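Local atomic coordinates of PATF (Prochloron didemni, PDB entry 4BG2), a protein that probably belongs to the ABBA-type prenyltransferases and is thought to take part in making the patellamide cyanobactins. Residues 145-154 with 166-176; 240-250 with 276-286. All blocks are in the same frame, centred on the assembly; numbering follows the deposited sequence.

Interaction 1: residues 145-154 with 166-176; sequences DTEELARTAL and TRVLLRDTMVI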
loop_
_atom_site.group_PDB
_atom_site.type_symbol
_atom_site.label_atom_id
_atom_site.label_comp_id
_atom_site.label_asym_id
_atom_site.label_seq_id
_atom_site.Cartn_x
_atom_site.Cartn_y
_atom_site.Cartn_z
ATOM N N ASP A 145 2.698 8.397 -20.241
ATOM C CA ASP A 145 2.130 9.677 -19.841
ATOM C C ASP A 145 0.744 9.362 -19.288
ATOM O O ASP A 145 -0.138 8.929 -20.031
ATOM C CB ASP A 145 2.044 10.651 -21.025
ATOM C CG ASP A 145 1.239 11.911 -20.702
ATOM O OD1 ASP A 145 1.129 12.284 -19.512
ATOM O OD2 ASP A 145 0.719 12.540 -21.651
ATOM N N THR A 146 0.571 9.564 -17.982
ATOM C CA THR A 146 -0.601 9.071 -17.286
ATOM C C THR A 146 -1.387 10.181 -16.604
ATOM O O THR A 146 -2.118 9.936 -15.641
ATOM C CB THR A 146 -0.205 7.970 -16.293
ATOM O OG1 THR A 146 0.810 8.453 -15.402
ATOM C CG2 THR A 146 0.333 6.770 -17.061
ATOM N N GLU A 147 -1.283 11.388 -17.159
ATOM C CA GLU A 147 -2.082 12.529 -16.718
ATOM C C GLU A 147 -3.587 12.270 -16.648
ATOM O O GLU A 147 -4.219 12.711 -15.683
ATOM C CB GLU A 147 -1.835 13.761 -17.590
ATOM C CG GLU A 147 -0.706 14.620 -17.062
ATOM C CD GLU A 147 -0.728 16.033 -17.590
ATOM O OE1 GLU A 147 -1.785 16.676 -17.502
ATOM O OE2 GLU A 147 0.317 16.512 -18.073
ATOM N N GLU A 148 -4.161 11.562 -17.628
ATOM C CA GLU A 148 -5.614 11.311 -17.601
ATOM C C GLU A 148 -6.064 10.433 -16.417
ATOM O O GLU A 148 -7.133 10.647 -15.835
ATOM C CB GLU A 148 -6.136 10.772 -18.944
ATOM C CG GLU A 148 -5.936 9.286 -19.240
ATOM C CD GLU A 148 -4.577 8.959 -19.842
ATOM O OE1 GLU A 148 -3.541 9.418 -19.285
ATOM O OE2 GLU A 148 -4.544 8.232 -20.864
ATOM N N LEU A 149 -5.236 9.461 -16.032
ATOM C CA LEU A 149 -5.521 8.638 -14.853
ATOM C C LEU A 149 -5.475 9.499 -13.603
ATOM O O LEU A 149 -6.359 9.425 -12.753
ATOM C CB LEU A 149 -4.501 7.501 -14.713
ATOM C CG LEU A 149 -4.358 6.527 -15.878
ATOM C CD1 LEU A 149 -3.423 5.383 -15.536
ATOM C CD2 LEU A 149 -5.724 5.997 -16.269
ATOM N N ALA A 150 -4.416 10.299 -13.486
ATOM C CA ALA A 150 -4.183 11.139 -12.320
ATOM C C ALA A 150 -5.255 12.201 -12.196
ATOM O O ALA A 150 -5.647 12.531 -11.079
ATOM C CB ALA A 150 -2.807 11.795 -12.399
ATOM N N ARG A 151 -5.746 12.728 -13.324
ATOM C CA ARG A 151 -6.877 13.686 -13.297
ATOM C C ARG A 151 -8.144 13.101 -12.715
ATOM O O ARG A 151 -8.771 13.696 -11.845
ATOM C CB ARG A 151 -7.231 14.200 -14.687
ATOM C CG ARG A 151 -6.367 15.359 -15.119
ATOM C CD ARG A 151 -6.895 16.035 -16.367
ATOM N NE ARG A 151 -6.130 17.267 -16.534
ATOM C CZ ARG A 151 -4.968 17.347 -17.166
ATOM N NH1 ARG A 151 -4.450 16.274 -17.763
ATOM N NH2 ARG A 151 -4.338 18.516 -17.223
ATOM N N THR A 152 -8.523 11.927 -13.205
ATOM C CA THR A 152 -9.693 11.226 -12.689
ATOM C C THR A 152 -9.578 11.033 -11.177
ATOM O O THR A 152 -10.506 11.364 -10.438
ATOM C CB THR A 152 -9.836 9.865 -13.351
ATOM O OG1 THR A 152 -9.892 10.020 -14.779
ATOM C CG2 THR A 152 -11.092 9.153 -12.842
ATOM N N ALA A 153 -8.427 10.531 -10.710
ATOM C CA ALA A 153 -8.196 10.340 -9.257
ATOM C C ALA A 153 -8.302 11.654 -8.488
ATOM O O ALA A 153 -8.926 11.719 -7.421
ATOM C CB ALA A 153 -6.832 9.691 -9.003
ATOM N N LEU A 154 -7.691 12.701 -9.039
ATOM C CA LEU A 154 -7.702 14.026 -8.422
ATOM C C LEU A 154 -9.126 14.574 -8.292
ATOM O O LEU A 154 -9.481 15.161 -7.280
ATOM C CB LEU A 154 -6.850 14.992 -9.257
ATOM C CG LEU A 154 -6.208 16.200 -8.604
ATOM C CD1 LEU A 154 -5.282 15.832 -7.463
ATOM C CD2 LEU A 154 -5.439 16.976 -9.670
ATOM N N THR A 166 -0.135 20.404 -7.649
ATOM C CA THR A 166 -1.018 19.854 -8.666
ATOM C C THR A 166 -0.228 19.226 -9.798
ATOM O O THR A 166 -0.541 18.118 -10.237
ATOM C CB THR A 166 -1.976 20.924 -9.218
ATOM O OG1 THR A 166 -2.774 21.421 -8.143
ATOM C CG2 THR A 166 -2.905 20.351 -10.302
ATOM N N ARG A 167 0.816 19.917 -10.247
ATOM C CA ARG A 167 1.690 19.393 -11.303
ATOM C C ARG A 167 2.435 18.135 -10.866
ATOM O O ARG A 167 2.564 17.201 -11.641
ATOM C CB ARG A 167 2.690 20.467 -11.780
ATOM C CG ARG A 167 2.013 21.676 -12.427
ATOM C CD ARG A 167 1.278 21.320 -13.723
ATOM N NE ARG A 167 2.216 20.883 -14.763
ATOM C CZ ARG A 167 1.906 20.115 -15.808
ATOM N NH1 ARG A 167 0.662 19.664 -15.982
ATOM N NH2 ARG A 167 2.857 19.784 -16.680
ATOM N N VAL A 168 2.932 18.116 -9.634
ATOM C CA VAL A 168 3.544 16.901 -9.102
ATOM C C VAL A 168 2.551 15.742 -9.169
ATOM O O VAL A 168 2.896 14.638 -9.598
ATOM C CB VAL A 168 4.039 17.079 -7.651
ATOM C CG1 VAL A 168 4.514 15.760 -7.091
ATOM C CG2 VAL A 168 5.164 18.131 -7.569
ATOM N N LEU A 169 1.325 15.985 -8.728
ATOM C CA LEU A 169 0.296 14.930 -8.723
ATOM C C LEU A 169 -0.102 14.527 -10.147
ATOM O O LEU A 169 -0.265 13.350 -10.439
ATOM C CB LEU A 169 -0.942 15.387 -7.936
ATOM C CG LEU A 169 -0.672 15.733 -6.484
ATOM C CD1 LEU A 169 -1.921 16.201 -5.772
ATOM C CD2 LEU A 169 -0.051 14.554 -5.745
ATOM N N LEU A 170 -0.264 15.504 -11.033
ATOM C CA LEU A 170 -0.698 15.203 -12.403
ATOM C C LEU A 170 0.383 14.455 -13.198
ATOM O O LEU A 170 0.058 13.620 -14.040
ATOM C CB LEU A 170 -1.091 16.485 -13.147
ATOM C CG LEU A 170 -2.449 17.129 -12.844
ATOM C CD1 LEU A 170 -2.614 18.415 -13.648
ATOM C CD2 LEU A 170 -3.587 16.164 -13.146
ATOM N N ARG A 171 1.660 14.744 -12.923
ATOM C CA ARG A 171 2.767 14.211 -13.717
ATOM C C ARG A 171 3.463 12.981 -13.116
ATOM O O ARG A 171 3.844 12.091 -13.862
ATOM C CB ARG A 171 3.825 15.290 -13.961
ATOM C CG ARG A 171 3.366 16.513 -14.759
ATOM C CD ARG A 171 2.830 16.181 -16.144
ATOM N NE ARG A 171 3.696 15.254 -16.884
ATOM C CZ ARG A 171 3.385 14.695 -18.059
ATOM N NH1 ARG A 171 2.231 14.965 -18.659
ATOM N NH2 ARG A 171 4.235 13.861 -18.641
ATOM N N ASP A 172 3.628 12.910 -11.792
ATOM C CA ASP A 172 4.434 11.839 -11.171
ATOM C C ASP A 172 3.652 10.761 -10.396
ATOM O O ASP A 172 4.261 9.849 -9.822
ATOM C CB ASP A 172 5.499 12.460 -10.266
ATOM C CG ASP A 172 6.590 13.207 -11.061
ATOM O OD1 ASP A 172 6.643 13.092 -12.319
ATOM O OD2 ASP A 172 7.400 13.905 -10.419
ATOM N N THR A 173 2.319 10.850 -10.390
ATOM C CA THR A 173 1.485 9.845 -9.706
ATOM C C THR A 173 1.731 8.506 -10.362
ATOM O O THR A 173 1.514 8.327 -11.554
ATOM C CB THR A 173 -0.013 10.231 -9.710
ATOM O OG1 THR A 173 -0.198 11.332 -8.832
ATOM C CG2 THR A 173 -0.910 9.095 -9.223
HETATM N N MSE A 174 2.220 7.563 -9.569
HETATM C CA MSE A 174 2.483 6.212 -10.050
HETATM C C MSE A 174 1.607 5.179 -9.362
HETATM O O MSE A 174 1.492 4.073 -9.833
HETATM C CB MSE A 174 3.947 5.888 -9.781
HETATM C CG MSE A 174 4.607 5.122 -10.913
HETATM SE SE MSE A 174 6.522 4.923 -10.393
HETATM C CE MSE A 174 6.227 3.475 -9.085
ATOM N N VAL A 175 1.016 5.539 -8.235
ATOM C CA VAL A 175 0.093 4.669 -7.528
ATOM C C VAL A 175 -1.121 5.507 -7.112
ATOM O O VAL A 175 -0.985 6.647 -6.675
ATOM C CB VAL A 175 0.711 4.057 -6.233
ATOM C CG1 VAL A 175 -0.160 2.933 -5.715
ATOM C CG2 VAL A 175 2.119 3.545 -6.442
ATOM N N ILE A 176 -2.300 4.910 -7.200
ATOM C CA ILE A 176 -3.519 5.498 -6.661
ATOM C C ILE A 176 -4.151 4.519 -5.675
ATOM O O ILE A 176 -4.379 3.356 -5.997
ATOM C CB ILE A 176 -4.515 5.838 -7.780
ATOM C CG1 ILE A 176 -3.883 6.832 -8.755
ATOM C CG2 ILE A 176 -5.800 6.401 -7.185
ATOM C CD1 ILE A 176 -4.592 6.894 -10.097
HETATM O O HOH W 1 2.351 11.413 -16.450
HETATM O O HOH W 2 0.725 10.622 -13.861
#

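Interaction 2: residues 240-250 with 276-286; sequences EPILFFYHSII and ITDVAIAVTET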
loop_
_atom_site.group_PDB
_atom_site.type_symbol
_atom_site.label_atom_id
_atom_site.label_comp_id
_atom_site.label_asym_id
_atom_site.label_seq_id
_atom_site.Cartn_x
_atom_site.Cartn_y
_atom_site.Cartn_z
ATOM N N GLU A 240 -1.351 16.405 5.888
ATOM C CA GLU A 240 -0.023 16.406 5.279
ATOM C C GLU A 240 0.173 15.038 4.659
ATOM O O GLU A 240 -0.442 14.077 5.094
ATOM C CB GLU A 240 1.088 16.769 6.285
ATOM C CG GLU A 240 1.253 15.866 7.496
ATOM C CD GLU A 240 2.447 16.291 8.377
ATOM O OE1 GLU A 240 3.634 16.040 8.029
ATOM O OE2 GLU A 240 2.193 16.862 9.446
ATOM N N PRO A 241 0.986 14.963 3.600
ATOM C CA PRO A 241 1.187 13.677 2.984
ATOM C C PRO A 241 1.825 12.652 3.916
ATOM O O PRO A 241 2.581 13.012 4.808
ATOM C CB PRO A 241 2.151 13.991 1.834
ATOM C CG PRO A 241 2.875 15.255 2.248
ATOM C CD PRO A 241 1.827 16.025 2.983
ATOM N N ILE A 242 1.591 11.384 3.634
ATOM C CA ILE A 242 2.361 10.311 4.221
ATOM C C ILE A 242 3.476 9.935 3.250
ATOM O O ILE A 242 3.240 9.773 2.061
ATOM C CB ILE A 242 1.467 9.125 4.633
ATOM C CG1 ILE A 242 2.300 8.023 5.275
ATOM C CG2 ILE A 242 0.687 8.566 3.453
ATOM C CD1 ILE A 242 1.466 7.122 6.140
ATOM N N LEU A 243 4.710 9.920 3.755
ATOM C CA LEU A 243 5.892 9.710 2.936
ATOM C C LEU A 243 6.272 8.276 3.049
ATOM O O LEU A 243 6.169 7.717 4.119
ATOM C CB LEU A 243 7.072 10.594 3.396
ATOM C CG LEU A 243 6.784 12.075 3.627
ATOM C CD1 LEU A 243 8.057 12.838 4.023
ATOM C CD2 LEU A 243 6.161 12.720 2.390
ATOM N N PHE A 244 6.699 7.673 1.951
ATOM C CA PHE A 244 7.078 6.279 1.940
ATOM C C PHE A 244 8.536 6.238 1.506
ATOM O O PHE A 244 8.886 6.832 0.498
ATOM C CB PHE A 244 6.256 5.485 0.906
ATOM C CG PHE A 244 4.965 4.948 1.412
ATOM C CD1 PHE A 244 3.927 5.801 1.781
ATOM C CD2 PHE A 244 4.718 3.561 1.411
ATOM C CE1 PHE A 244 2.694 5.273 2.211
ATOM C CE2 PHE A 244 3.502 3.050 1.822
ATOM C CZ PHE A 244 2.482 3.908 2.219
ATOM N N PHE A 245 9.345 5.471 2.228
ATOM C CA PHE A 245 10.746 5.266 1.895
ATOM C C PHE A 245 10.978 3.772 1.672
ATOM O O PHE A 245 10.967 3.027 2.640
ATOM C CB PHE A 245 11.617 5.779 3.035
ATOM C CG PHE A 245 11.343 7.206 3.397
ATOM C CD1 PHE A 245 11.967 8.240 2.702
ATOM C CD2 PHE A 245 10.458 7.518 4.407
ATOM C CE1 PHE A 245 11.712 9.557 3.028
ATOM C CE2 PHE A 245 10.194 8.828 4.734
ATOM C CZ PHE A 245 10.816 9.853 4.043
ATOM N N TYR A 246 11.189 3.359 0.415
ATOM C CA TYR A 246 11.370 1.949 0.041
ATOM C C TYR A 246 12.848 1.549 0.010
ATOM O O TYR A 246 13.665 2.230 -0.590
ATOM C CB TYR A 246 10.696 1.633 -1.317
ATOM C CG TYR A 246 9.208 1.192 -1.198
ATOM C CD1 TYR A 246 8.886 -0.169 -1.012
ATOM C CD2 TYR A 246 8.154 2.095 -1.271
ATOM C CE1 TYR A 246 7.563 -0.607 -0.897
ATOM C CE2 TYR A 246 6.815 1.661 -1.153
ATOM C CZ TYR A 246 6.532 0.308 -0.955
ATOM O OH TYR A 246 5.223 -0.176 -0.827
ATOM N N HIS A 247 13.175 0.440 0.667
ATOM C CA HIS A 247 14.536 -0.089 0.714
ATOM C C HIS A 247 14.566 -1.572 0.386
ATOM O O HIS A 247 13.706 -2.336 0.838
ATOM C CB HIS A 247 15.126 0.107 2.103
ATOM C CG HIS A 247 15.424 1.530 2.424
ATOM N ND1 HIS A 247 16.669 2.087 2.231
ATOM C CD2 HIS A 247 14.633 2.518 2.904
ATOM C CE1 HIS A 247 16.633 3.358 2.591
ATOM N NE2 HIS A 247 15.409 3.645 3.000
ATOM N N SER A 248 15.575 -1.975 -0.380
ATOM C CA SER A 248 15.732 -3.365 -0.753
ATOM C C SER A 248 16.721 -4.081 0.169
ATOM O O SER A 248 16.801 -5.287 0.141
ATOM C CB SER A 248 16.170 -3.480 -2.216
ATOM O OG SER A 248 17.407 -2.839 -2.405
ATOM N N ILE A 249 17.448 -3.331 0.991
ATOM C CA ILE A 249 18.353 -3.907 1.975
ATOM C C ILE A 249 17.875 -3.524 3.371
ATOM O O ILE A 249 18.018 -2.380 3.812
ATOM C CB ILE A 249 19.815 -3.450 1.773
ATOM C CG1 ILE A 249 20.157 -3.402 0.273
ATOM C CG2 ILE A 249 20.767 -4.396 2.509
ATOM C CD1 ILE A 249 21.558 -2.908 -0.033
ATOM N N ILE A 250 17.328 -4.507 4.072
ATOM C CA ILE A 250 16.715 -4.293 5.377
ATOM C C ILE A 250 17.676 -3.672 6.391
ATOM O O ILE A 250 17.285 -2.793 7.160
ATOM C CB ILE A 250 16.134 -5.608 5.935
ATOM C CG1 ILE A 250 15.017 -6.099 5.013
ATOM C CG2 ILE A 250 15.590 -5.396 7.349
ATOM C CD1 ILE A 250 14.481 -7.469 5.362
ATOM N N ILE A 276 11.938 -11.783 1.865
ATOM C CA ILE A 276 11.698 -10.361 1.825
ATOM C C ILE A 276 12.514 -9.678 0.738
ATOM O O ILE A 276 13.745 -9.734 0.753
ATOM C CB ILE A 276 11.967 -9.713 3.188
ATOM C CG1 ILE A 276 10.994 -10.303 4.213
ATOM C CG2 ILE A 276 11.789 -8.200 3.094
ATOM C CD1 ILE A 276 11.088 -9.707 5.600
ATOM N N THR A 277 11.820 -9.051 -0.212
ATOM C CA THR A 277 12.454 -8.376 -1.341
ATOM C C THR A 277 12.651 -6.876 -1.073
ATOM O O THR A 277 13.569 -6.277 -1.601
ATOM C CB THR A 277 11.617 -8.513 -2.620
ATOM O OG1 THR A 277 10.278 -8.065 -2.367
ATOM C CG2 THR A 277 11.582 -9.944 -3.079
ATOM N N ASP A 278 11.796 -6.293 -0.237
ATOM C CA ASP A 278 11.875 -4.885 0.093
ATOM C C ASP A 278 11.038 -4.566 1.334
ATOM O O ASP A 278 10.109 -5.304 1.682
ATOM C CB ASP A 278 11.403 -4.035 -1.104
ATOM C CG ASP A 278 9.994 -4.379 -1.554
ATOM O OD1 ASP A 278 9.041 -3.806 -0.981
ATOM O OD2 ASP A 278 9.817 -5.210 -2.484
ATOM N N VAL A 279 11.370 -3.437 1.959
ATOM C CA VAL A 279 10.657 -2.896 3.112
ATOM C C VAL A 279 10.386 -1.442 2.831
ATOM O O VAL A 279 10.981 -0.859 1.934
ATOM C CB VAL A 279 11.440 -3.047 4.423
ATOM C CG1 VAL A 279 11.710 -4.516 4.667
ATOM C CG2 VAL A 279 12.781 -2.288 4.392
ATOM N N ALA A 280 9.446 -0.868 3.564
ATOM C CA ALA A 280 9.182 0.542 3.455
ATOM C C ALA A 280 8.711 1.074 4.774
ATOM O O ALA A 280 7.958 0.428 5.488
ATOM C CB ALA A 280 8.150 0.824 2.367
ATOM N N ILE A 281 9.152 2.281 5.084
ATOM C CA ILE A 281 8.637 3.005 6.202
ATOM C C ILE A 281 7.746 4.121 5.678
ATOM O O ILE A 281 8.150 4.888 4.819
ATOM C CB ILE A 281 9.765 3.604 7.048
ATOM C CG1 ILE A 281 10.696 2.499 7.519
ATOM C CG2 ILE A 281 9.185 4.372 8.241
ATOM C CD1 ILE A 281 10.034 1.441 8.391
ATOM N N ALA A 282 6.545 4.209 6.240
ATOM C CA ALA A 282 5.594 5.269 5.895
ATOM C C ALA A 282 5.416 6.135 7.119
ATOM O O ALA A 282 5.060 5.633 8.200
ATOM C CB ALA A 282 4.266 4.676 5.441
ATOM N N VAL A 283 5.667 7.426 6.943
ATOM C CA VAL A 283 5.742 8.372 8.044
ATOM C C VAL A 283 5.480 9.787 7.532
ATOM O O VAL A 283 5.777 10.090 6.394
ATOM C CB VAL A 283 7.116 8.206 8.767
ATOM C CG1 VAL A 283 8.285 8.549 7.859
ATOM C CG2 VAL A 283 7.181 9.030 10.045
ATOM N N THR A 284 4.891 10.649 8.344
ATOM C CA THR A 284 4.732 12.055 7.965
ATOM C C THR A 284 6.036 12.844 8.197
ATOM O O THR A 284 6.878 12.457 9.003
ATOM C CB THR A 284 3.629 12.754 8.762
ATOM O OG1 THR A 284 3.993 12.756 10.130
ATOM C CG2 THR A 284 2.272 12.054 8.568
ATOM N N GLU A 285 6.182 13.941 7.474
ATOM C CA GLU A 285 7.276 14.897 7.700
ATOM C C GLU A 285 7.395 15.247 9.182
ATOM O O GLU A 285 8.483 15.189 9.751
ATOM C CB GLU A 285 7.014 16.183 6.914
ATOM C CG GLU A 285 8.227 17.111 6.810
ATOM C CD GLU A 285 7.934 18.361 6.008
ATOM O OE1 GLU A 285 6.744 18.719 5.835
ATOM O OE2 GLU A 285 8.891 18.994 5.542
ATOM N N THR A 286 6.252 15.611 9.772
ATOM C CA THR A 286 6.155 15.996 11.179
ATOM C C THR A 286 6.693 14.912 12.109
ATOM O O THR A 286 7.422 15.200 13.030
ATOM C CB THR A 286 4.678 16.267 11.557
ATOM O OG1 THR A 286 4.215 17.433 10.862
ATOM C CG2 THR A 286 4.520 16.470 13.084
HETATM O O HOH W 3 4.335 14.701 5.705
#

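Interaction 1: residues 145-154 with 166-176
The R171 guanidinium receives E147 OE2 at its edge, in plane, with a water over one face and D145 OD1 approaching obliquely. R171 leaves its backbone heading away from 145-154, and bends at chi2 (-58°) and chi3 (-47°) return its NH1 to E147, where it donates to the anti lone pair of OE2 at 2.5 Å; the two flat groups stand 87° apart. The same NH1 lies 3.0 Å from D145 OD1, a second salt bridge. R167 offers its guanidinium edge to E147 OE2 in a long salt bridge and carries R171 CG against one face, while R151 NH1 reaches E147 OE1 in a salt bridge whose hydrogen bond is weak and L170 CD1 lies over the R151 guanidinium. With an alanine in place of R171, the D145 and E147 carboxylates would probably lose the cation they share. This salt-bridge network of D145, E147, R151, R167 and R171 borders a helix–helix pair on the barrel's outer side, linking adjacent strands 133-140 and 173-181. Next to these charges, L170 CD2 touches R151 CG (3.5 Å) and L154 CD2 (4.0 Å). A150 CB rests on L169 O (3.6 Å), which also accepts T173 OG1. A153 CB meets I176 CD1 at 3.7 Å.

Interaction 2: residues 240-250 with 276-286
Two neighbouring antiparallel strands of a closed barrel meet here, and their pairing illustrates how alternate side chains divide between the two faces of a sheet. L243, F245 and H247 form hydrogen-bonded pairs with V283, I281 and V279, each joined by two reciprocal N-H to O bonds; the straightest runs from H247 N to V279 O (2.8 Å, 173°). Between them, F244 and Y246 occupy non-hydrogen-bonded pairs opposite A282 and A280, and there the small partner lets an aromatic ring lie flat across the strand. A280 CB stands 3.5 Å from the centroid of the Y246 ring, 6° off its normal, and A282 CB lies 3.7 Å from that of F244, two CH-pi contacts made over ring faces. D278 OD1 approaches the Y246 ring at its edge, 3.5 Å from CE1. On the other face, F245 turns its ring edge to V283 CG1. Past the strand end, I250 CD1 packs at 3.6 Å on I276 CG2, the two side chains crossing at about a right angle.

At the far end E240 grips the start of helix 285-288. Its CG is squeezed between backbone N and carbonyl carbon (chi1 60°), and the extended chain beyond brings both carboxylate oxygens to T286: N donates to OE1 at 3.2 Å, OG1 to the syn lone pair of OE2 at 2.5 Å. A water also ties E240 OE1 to P241 O and E285 N.

The F244 and Y246 face looks into the barrel, where F244 meets F233 and Y299 and Y246 OH bonds E51. L243 and F245 lean on helix 218-223, the H247 ring meets that of Y256 in helix 253-256, and strands 229-233 and 295-303 flank the pair.

Both interactions reach one antiparallel barrel, but at different levels. Interaction 1 comes first along the chain and is complete before interaction 2 begins. It fastens outer helices 147-157 and 163-172 to one another and to strand 173-181, whereas interaction 2 zips strands 242-247 and 276-284 together within the wall. Strands 186-194 and 229-233 separate 173-181 from 242-247 in the sheet order. The centres of the two contacts are 21 Å apart and their nearest atoms about 7 Å, without touching. Such a division, helices outside and antiparallel strands around an interior, is consistent with the prenyltransferase barrel, in whose relatives the interior holds the active site.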